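Local coordinates for protein probable intron-encoded endonuclease 1 (Wickerhamomyces canadensis, PDB 6X1J) that cleaves DNA at its recognition sequence as a LAGLIDADG homing endonuclease, serving the homing of an intron in the mitochondrial 21S rRNA gene, at residues W144-G149 with P217-E222. Numbering follows the deposited sequence.
Sequences WFMDDG and PYIIPE. With K (potassium ion), chain D; K (potassium ion), chain E; nucleotides of chain C; nucleotides of chain B.
Met146 turns CG opposite its own carbonyl carbon (chi1 -64°) and runs out straight to SD, reaching the loop 217-222; a bend at the last torsion (chi3 -88°) then lays CE along that loop. Ile219 also sets CG1 opposite its carbonyl carbon, and a second turn at chi2 (-71°) brings CD1 back toward the helix. The two side chains pass each other in opposite directions, with Ile219 CD1 3.5 Å from Met146 CG. Beyond this, Met146 SD rests on the loop backbone, 3.9 Å from Ile220 N, and Met146 CE lies 3.7 Å from Tyr218 O. No hydrogen bond joins the two segments; the close approaches are all made by Met146. Tyr70 of helix 68-77 touches both Met146 and Ile220. The C-terminal end of helix 138-148 meets the DNA. Asp147 O binds one potassium ion at 2.3 Å, with Asp47 OD2 and DC17 of chain C. Asp148 OD2 binds the other at 2.8 Å, with Leu45 O, Gly46 O and DC15 of chain B. Tyr70 OH and Asn43 ND2 hold the Asp147 carboxylate. Paired ends of helices 34-45 and 138-148, meeting metal ions and the DNA backbone, are the hallmark of the LAGLIDADG endonuclease active site.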
ATOM      1  N   TRP A 144       4.701   1.385   1.584  1.00 24.54           N
ATOM      2  CA  TRP A 144       4.011   2.197   2.611  1.00 23.34           C
ATOM      3  C   TRP A 144       4.340   3.660   2.337  1.00 22.17           C
ATOM      4  O   TRP A 144       3.442   4.492   2.313  1.00 21.78           O
ATOM      5  CB  TRP A 144       4.515   1.797   3.970  1.00 24.89           C
ATOM      6  CG  TRP A 144       3.811   2.425   5.117  1.00 24.00           C
ATOM      7  CD1 TRP A 144       2.620   3.090   5.129  1.00 22.76           C
ATOM      8  CD2 TRP A 144       4.212   2.262   6.478  1.00 22.05           C
ATOM      9  NE1 TRP A 144       2.286   3.403   6.418  1.00 22.49           N
ATOM     10  CE2 TRP A 144       3.250   2.912   7.262  1.00 22.44           C
ATOM     11  CE3 TRP A 144       5.315   1.651   7.094  1.00 22.95           C
ATOM     12  CZ2 TRP A 144       3.349   2.952   8.658  1.00 24.13           C
ATOM     13  CZ3 TRP A 144       5.439   1.724   8.461  1.00 22.03           C
ATOM     14  CH2 TRP A 144       4.457   2.355   9.227  1.00 24.65           C
ATOM     15  N   PHE A 145       5.601   3.937   2.080  1.00 22.42           N
ATOM     16  CA  PHE A 145       6.062   5.328   1.837  1.00 25.08           C
ATOM     17  C   PHE A 145       5.506   5.883   0.506  1.00 24.35           C
ATOM     18  O   PHE A 145       5.043   7.041   0.463  1.00 26.26           O
ATOM     19  CB  PHE A 145       7.592   5.416   1.952  1.00 27.95           C
ATOM     20  CG  PHE A 145       8.067   6.853   1.883  1.00 28.29           C
ATOM     21  CD1 PHE A 145       7.957   7.688   2.983  1.00 28.10           C
ATOM     22  CD2 PHE A 145       8.502   7.397   0.687  1.00 28.91           C
ATOM     23  CE1 PHE A 145       8.270   9.035   2.890  1.00 30.94           C
ATOM     24  CE2 PHE A 145       8.835   8.743   0.603  1.00 31.73           C
ATOM     25  CZ  PHE A 145       8.717   9.557   1.701  1.00 30.92           C
ATOM     26  N   MET A 146       5.482   5.123  -0.595  1.00 24.44           N
ATOM     27  CA  MET A 146       4.952   5.674  -1.879  1.00 23.03           C
ATOM     28  C   MET A 146       3.461   5.958  -1.693  1.00 23.36           C
ATOM     29  O   MET A 146       2.953   6.977  -2.187  1.00 23.82           O
ATOM     30  CB  MET A 146       5.208   4.719  -3.051  1.00 24.27           C
ATOM     31  CG  MET A 146       6.704   4.518  -3.321  1.00 23.52           C
ATOM     32  SD  MET A 146       7.140   3.582  -4.831  1.00 26.79           S
ATOM     33  CE  MET A 146       7.150   1.885  -4.255  1.00 25.95           C
ATOM     34  N   ASP A 147       2.789   5.146  -0.897  1.00 25.64           N
ATOM     35  CA  ASP A 147       1.337   5.295  -0.628  1.00 25.68           C
ATOM     36  C   ASP A 147       1.122   6.516   0.268  1.00 30.09           C
ATOM     37  O   ASP A 147       0.548   7.536  -0.228  1.00 27.24           O
ATOM     38  CB  ASP A 147       0.782   4.000  -0.054  1.00 25.30           C
ATOM     39  CG  ASP A 147       0.611   2.882  -1.072  1.00 26.95           C
ATOM     40  OD1 ASP A 147       0.996   3.086  -2.251  1.00 30.03           O
ATOM     41  OD2 ASP A 147       0.058   1.822  -0.692  1.00 25.09           O
ATOM     42  N   ASP A 148       1.638   6.462   1.501  1.00 30.10           N
ATOM     43  CA  ASP A 148       1.224   7.351   2.628  1.00 29.38           C
ATOM     44  C   ASP A 148       2.360   8.284   3.070  1.00 26.54           C
ATOM     45  O   ASP A 148       2.201   9.006   4.077  1.00 25.90           O
ATOM     46  CB  ASP A 148       0.681   6.461   3.751  1.00 28.62           C
ATOM     47  CG  ASP A 148      -0.807   6.237   3.588  1.00 27.21           C
ATOM     48  OD1 ASP A 148      -1.272   6.298   2.444  1.00 33.17           O
ATOM     49  OD2 ASP A 148      -1.498   6.030   4.598  1.00 28.42           O
ATOM     50  N   GLY A 149       3.462   8.268   2.338  1.00 25.89           N
ATOM     51  CA  GLY A 149       4.693   8.987   2.666  1.00 27.24           C
ATOM     52  C   GLY A 149       4.537  10.461   2.321  1.00 29.77           C
ATOM     53  O   GLY A 149       3.654  10.788   1.544  1.00 28.65           O
ATOM     54  N   PRO A 217      16.073   1.837  -3.248  1.00 32.38           N
ATOM     55  CA  PRO A 217      16.166   0.780  -4.257  1.00 31.01           C
ATOM     56  C   PRO A 217      14.818   0.302  -4.797  1.00 31.63           C
ATOM     57  O   PRO A 217      14.813  -0.175  -5.892  1.00 28.96           O
ATOM     58  CB  PRO A 217      16.849  -0.368  -3.514  1.00 34.90           C
ATOM     59  CG  PRO A 217      17.687   0.343  -2.458  1.00 32.96           C
ATOM     60  CD  PRO A 217      16.799   1.489  -2.015  1.00 32.90           C
ATOM     61  N   TYR A 218      13.717   0.491  -4.064  1.00 28.48           N
ATOM     62  CA  TYR A 218      12.368  -0.006  -4.452  1.00 28.28           C
ATOM     63  C   TYR A 218      11.501   1.101  -5.077  1.00 27.71           C
ATOM     64  O   TYR A 218      10.389   0.826  -5.670  1.00 27.84           O
ATOM     65  CB  TYR A 218      11.699  -0.626  -3.213  1.00 31.59           C
ATOM     66  CG  TYR A 218      12.417  -1.842  -2.648  1.00 30.11           C
ATOM     67  CD1 TYR A 218      12.378  -3.053  -3.313  1.00 28.38           C
ATOM     68  CD2 TYR A 218      13.192  -1.781  -1.490  1.00 31.19           C
ATOM     69  CE1 TYR A 218      13.030  -4.179  -2.821  1.00 33.44           C
ATOM     70  CE2 TYR A 218      13.872  -2.894  -0.989  1.00 31.77           C
ATOM     71  CZ  TYR A 218      13.780  -4.112  -1.657  1.00 33.70           C
ATOM     72  OH  TYR A 218      14.398  -5.254  -1.222  1.00 31.92           O
ATOM     73  N   ILE A 219      11.907   2.360  -4.932  1.00 26.24           N
ATOM     74  CA  ILE A 219      11.038   3.506  -5.345  1.00 26.00           C
ATOM     75  C   ILE A 219      11.083   3.617  -6.874  1.00 24.91           C
ATOM     76  O   ILE A 219      12.171   3.776  -7.407  1.00 25.45           O
ATOM     77  CB  ILE A 219      11.498   4.815  -4.700  1.00 27.31           C
ATOM     78  CG1 ILE A 219      11.511   4.745  -3.169  1.00 35.97           C
ATOM     79  CG2 ILE A 219      10.638   5.956  -5.209  1.00 29.85           C
ATOM     80  CD1 ILE A 219      10.143   4.703  -2.547  1.00 36.10           C
ATOM     81  N   ILE A 220       9.940   3.605  -7.544  1.00 26.11           N
ATOM     82  CA  ILE A 220       9.888   3.630  -9.039  1.00 27.63           C
ATOM     83  C   ILE A 220      10.153   5.079  -9.420  1.00 28.60           C
ATOM     84  O   ILE A 220      10.040   5.963  -8.562  1.00 25.87           O
ATOM     85  CB  ILE A 220       8.544   3.117  -9.596  1.00 27.88           C
ATOM     86  CG1 ILE A 220       7.394   4.079  -9.270  1.00 29.84           C
ATOM     87  CG2 ILE A 220       8.262   1.707  -9.099  1.00 27.03           C
ATOM     88  CD1 ILE A 220       6.112   3.831 -10.044  1.00 29.19           C
ATOM     89  N   PRO A 221      10.568   5.337 -10.681  1.00 30.08           N
ATOM     90  CA  PRO A 221      11.021   6.670 -11.087  1.00 28.20           C
ATOM     91  C   PRO A 221       9.971   7.761 -10.899  1.00 24.95           C
ATOM     92  O   PRO A 221      10.339   8.848 -10.549  1.00 31.30           O
ATOM     93  CB  PRO A 221      11.375   6.473 -12.570  1.00 30.36           C
ATOM     94  CG  PRO A 221      11.714   4.989 -12.685  1.00 32.47           C
ATOM     95  CD  PRO A 221      10.714   4.329 -11.755  1.00 30.92           C
ATOM     96  N   GLU A 222       8.696   7.451 -11.049  1.00 25.08           N
ATOM     97  CA  GLU A 222       7.602   8.458 -10.963  1.00 28.20           C
ATOM     98  C   GLU A 222       7.259   8.731  -9.489  1.00 29.70           C
ATOM     99  O   GLU A 222       6.366   9.610  -9.225  1.00 29.15           O
ATOM    100  CB  GLU A 222       6.348   7.982 -11.707  1.00 30.17           C
ATOM    101  CG  GLU A 222       6.558   7.734 -13.211  1.00 37.01           C
ATOM    102  CD  GLU A 222       7.339   6.481 -13.628  1.00 39.40           C
ATOM    103  OE1 GLU A 222       7.451   5.508 -12.805  1.00 36.10           O
ATOM    104  OE2 GLU A 222       7.864   6.475 -14.778  1.00 40.23           O
TER
HETATM  105  K     K D 301      -1.577   8.353  -0.716  1.00 38.55           K
HETATM  106  K     K E 302      -3.837   4.522   4.807  1.00 39.93           K
ATOM    107  P    DC C  17      -2.311   9.408   2.435  1.00 39.65           P
ATOM    108  OP1  DC C  17      -3.089   8.522   1.538  1.00 42.45           O
ATOM    109  OP2  DC C  17      -1.799   8.838   3.715  1.00 38.70           O
ATOM    110  O5'  DC C  17      -1.127  10.031   1.561  1.00 30.77           O
ATOM    111  C5'  DC C  17      -0.110  10.972   2.017  1.00 31.75           C
ATOM    112  C4'  DC C  17      -0.213  12.258   1.223  1.00 33.26           C
ATOM    113  O4'  DC C  17      -1.256  13.127   1.752  1.00 30.85           O
ATOM    114  C3'  DC C  17       1.038  13.126   1.073  1.00 33.56           C
ATOM    115  O3'  DC C  17       1.180  13.444  -0.335  1.00 34.44           O
ATOM    116  C2'  DC C  17       0.733  14.317   1.964  1.00 28.57           C
ATOM    117  C1'  DC C  17      -0.769  14.452   1.893  1.00 28.69           C
ATOM    118  N1   DC C  17      -1.415  15.061   3.090  1.00 27.85           N
ATOM    119  C2   DC C  17      -2.435  16.020   2.936  1.00 28.50           C
ATOM    120  O2   DC C  17      -2.767  16.380   1.794  1.00 30.67           O
ATOM    121  N3   DC C  17      -3.031  16.532   4.038  1.00 27.95           N
ATOM    122  C4   DC C  17      -2.681  16.097   5.248  1.00 31.14           C
ATOM    123  N4   DC C  17      -3.278  16.645   6.309  1.00 29.64           N
ATOM    124  C5   DC C  17      -1.670  15.110   5.430  1.00 32.44           C
ATOM    125  C6   DC C  17      -1.087  14.607   4.332  1.00 29.40           C
TER
ATOM    126  P    DC B  15      -5.748   6.653   2.178  1.00 30.27           P
ATOM    127  OP1  DC B  15      -6.262   7.642   3.153  1.00 32.64           O
ATOM    128  OP2  DC B  15      -4.391   5.998   2.314  1.00 31.97           O
ATOM    129  O5'  DC B  15      -6.904   5.604   2.260  1.00 32.89           O
ATOM    130  C5'  DC B  15      -6.894   4.259   1.816  1.00 31.49           C
ATOM    131  C4'  DC B  15      -8.262   3.853   2.304  1.00 32.99           C
ATOM    132  O4'  DC B  15      -9.282   4.631   1.636  1.00 34.01           O
ATOM    133  C3'  DC B  15      -8.722   2.388   2.328  1.00 32.80           C
ATOM    134  O3'  DC B  15      -8.896   2.260   3.751  1.00 40.02           O
ATOM    135  C2'  DC B  15      -9.849   2.380   1.306  1.00 32.43           C
ATOM    136  C1'  DC B  15     -10.400   3.809   1.369  1.00 32.07           C
ATOM    137  N1   DC B  15     -11.034   4.301   0.130  1.00 31.62           N
ATOM    138  C2   DC B  15     -12.310   4.887   0.193  1.00 29.71           C
ATOM    139  O2   DC B  15     -12.875   4.983   1.292  1.00 29.17           O
ATOM    140  N3   DC B  15     -12.898   5.306  -0.949  1.00 28.25           N
ATOM    141  C4   DC B  15     -12.245   5.208  -2.110  1.00 28.24           C
ATOM    142  N4   DC B  15     -12.858   5.635  -3.208  1.00 31.51           N
ATOM    143  C5   DC B  15     -10.936   4.645  -2.196  1.00 27.56           C
ATOM    144  C6   DC B  15     -10.388   4.180  -1.070  1.00 28.70           C
TER
HETATM  145  O   HOH W   1      -1.389  10.755  -1.729  1.00 38.05           O
HETATM  146  O   HOH W   2      -3.822  10.698  -0.081  1.00 50.99           O
HETATM  147  O   HOH W   3      -6.252   2.992   5.082  1.00 37.74           O
HETATM  148  O   HOH W   4      -4.047   7.433   5.261  1.00 31.79           O
HETATM  149  O   HOH W   5      -3.365   5.600   7.763  1.00 32.92           O